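Local coordinates for sortase-like protein (PDB 3RE9), which probably acts as a class C sortase, a cysteine transpeptidase of the family that covalently links pilin subunits on the streptococcal cell surface, at residues A124-Q129 / H170-V175. Residues are numbered along the deposited sequence; the frame is centred on the assembly and turned at random.
Sequences AYEVDQ and HRIPYV
In the sortase beta-barrel, the last strand, 163-172, runs antiparallel to strand 122-133, and the C-terminal part of 163-172 pairs with the first half of 122-133, Glu-126 and Tyr-125 facing His-170 and Arg-171. Glu-126 and His-170 form a hydrogen-bonded pair. The amide N of Glu-126 meets His-170 O at 3.0 Å in the carbonyl plane, whereas the return bond from His-170 N to Glu-126 O is more bent (143° at the hydrogen) and reaches its acceptor from above the carbonyl plane. Tyr-125 and Arg-171 make the neighbouring non-hydrogen-bonded pair. Arg-171 leaves its backbone with CG opposite N (chi1 -178°) and then turns at the next bond, which lays CD over the Tyr-125 ring face, 4.2 Å from its centroid, in a CH-pi contact. Both polar ends then reach Asp-148 of strand 148-156: Tyr-125 OH by a hydrogen bond, the guanidinium by a salt bridge, so one carboxylate ties the two side chains together. On the other face of the sheet, Glu-126 runs alongside His-170, its CB over the imidazole face, and Ile-172 CG2 packs against the same CB at 3.8 Å. Asp-128 CB lies in plane at the imidazole edge, while the Asp-128 carboxylate forms a salt bridge with Arg-168, the residue that Asp-128 and Gln-129 both face in a classic beta bulge. Beside Ala-124, a water accepts from Ala-124 N at 2.8 Å and from Arg-171 NE at 2.9 Å, in the guanidinium plane, and donates to Ile-172 O.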
# COMPACT_ATOMS: atom_id res chain seq x y z
N ALA A 124 1.60 1.19 11.92
CA ALA A 124 0.23 0.98 12.35
C ALA A 124 -0.68 2.02 11.72
O ALA A 124 -0.37 3.20 11.73
CB ALA A 124 0.15 1.06 13.87
N TYR A 125 -1.79 1.58 11.14
CA TYR A 125 -2.79 2.48 10.54
C TYR A 125 -4.15 2.15 11.14
O TYR A 125 -4.44 0.98 11.39
CB TYR A 125 -2.83 2.39 9.00
CG TYR A 125 -1.57 2.91 8.36
CD1 TYR A 125 -0.43 2.10 8.28
CD2 TYR A 125 -1.49 4.20 7.87
CE1 TYR A 125 0.74 2.54 7.73
CE2 TYR A 125 -0.31 4.68 7.32
CZ TYR A 125 0.81 3.84 7.25
OH TYR A 125 2.01 4.28 6.71
N GLU A 126 -4.94 3.19 11.38
CA GLU A 126 -6.30 3.04 11.88
C GLU A 126 -7.30 3.37 10.78
O GLU A 126 -7.32 4.49 10.25
CB GLU A 126 -6.51 3.98 13.07
CG GLU A 126 -7.84 3.80 13.84
CD GLU A 126 -7.94 4.74 15.04
OE1 GLU A 126 -7.14 4.57 16.00
OE2 GLU A 126 -8.81 5.65 15.01
N VAL A 127 -8.14 2.39 10.44
CA VAL A 127 -9.19 2.59 9.43
C VAL A 127 -10.11 3.79 9.73
O VAL A 127 -10.83 3.79 10.75
CB VAL A 127 -10.04 1.30 9.19
CG1 VAL A 127 -11.15 1.55 8.16
CG2 VAL A 127 -9.13 0.15 8.76
N ASP A 128 -10.07 4.80 8.84
CA ASP A 128 -10.90 6.00 8.97
C ASP A 128 -11.91 6.26 7.83
O ASP A 128 -12.68 7.22 7.91
CB ASP A 128 -10.02 7.24 9.19
CG ASP A 128 -9.27 7.67 7.93
OD1 ASP A 128 -9.25 6.91 6.94
OD2 ASP A 128 -8.69 8.78 7.94
N GLN A 129 -11.89 5.40 6.78
CA GLN A 129 -12.75 5.54 5.60
C GLN A 129 -12.80 4.27 4.73
O GLN A 129 -11.78 3.70 4.39
CB GLN A 129 -12.30 6.72 4.76
CG GLN A 129 -13.01 6.87 3.44
CD GLN A 129 -12.53 8.09 2.68
OE1 GLN A 129 -12.72 9.21 3.14
NE2 GLN A 129 -11.89 7.87 1.52
N HIS A 170 -5.30 6.08 8.59
CA HIS A 170 -4.26 7.12 8.83
C HIS A 170 -3.19 6.53 9.76
O HIS A 170 -3.47 5.62 10.54
CB HIS A 170 -4.85 8.41 9.43
CG HIS A 170 -5.53 8.22 10.75
ND1 HIS A 170 -6.89 7.97 10.87
CD2 HIS A 170 -5.04 8.22 12.02
CE1 HIS A 170 -7.20 7.82 12.15
NE2 HIS A 170 -6.10 7.97 12.86
N ARG A 171 -1.97 7.02 9.66
CA ARG A 171 -0.89 6.53 10.50
C ARG A 171 -1.20 6.79 11.97
O ARG A 171 -1.66 7.86 12.32
CB ARG A 171 0.42 7.21 10.11
CG ARG A 171 1.63 6.75 10.88
CD ARG A 171 2.18 5.44 10.35
NE ARG A 171 3.44 5.16 11.06
CZ ARG A 171 4.63 5.64 10.71
NH1 ARG A 171 4.76 6.39 9.62
NH2 ARG A 171 5.69 5.35 11.44
N ILE A 172 -0.99 5.79 12.81
CA ILE A 172 -1.08 6.00 14.26
C ILE A 172 0.24 5.53 14.91
O ILE A 172 0.99 4.75 14.29
CB ILE A 172 -2.36 5.35 14.90
CG1 ILE A 172 -2.45 3.85 14.60
CG2 ILE A 172 -3.62 6.02 14.38
CD1 ILE A 172 -3.16 3.01 15.69
N PRO A 173 0.57 6.05 16.12
CA PRO A 173 1.76 5.57 16.80
C PRO A 173 1.73 4.06 17.07
O PRO A 173 0.67 3.48 17.36
CB PRO A 173 1.73 6.35 18.10
CG PRO A 173 1.02 7.58 17.77
CD PRO A 173 -0.08 7.12 16.90
N TYR A 174 2.90 3.45 16.94
CA TYR A 174 3.06 2.04 17.24
C TYR A 174 3.94 1.86 18.48
O TYR A 174 5.14 2.14 18.46
CB TYR A 174 3.65 1.30 16.04
CG TYR A 174 3.94 -0.13 16.33
CD1 TYR A 174 2.92 -1.08 16.37
CD2 TYR A 174 5.24 -0.55 16.57
CE1 TYR A 174 3.20 -2.40 16.65
CE2 TYR A 174 5.52 -1.87 16.83
CZ TYR A 174 4.50 -2.79 16.87
OH TYR A 174 4.80 -4.09 17.14
N VAL A 175 3.32 1.41 19.55
CA VAL A 175 4.04 1.17 20.78
C VAL A 175 4.24 -0.34 20.81
O VAL A 175 3.27 -1.10 20.85
CB VAL A 175 3.28 1.69 22.05
CG1 VAL A 175 4.16 1.61 23.29
CG2 VAL A 175 2.79 3.12 21.87
O HOH W 1 3.06 3.28 13.19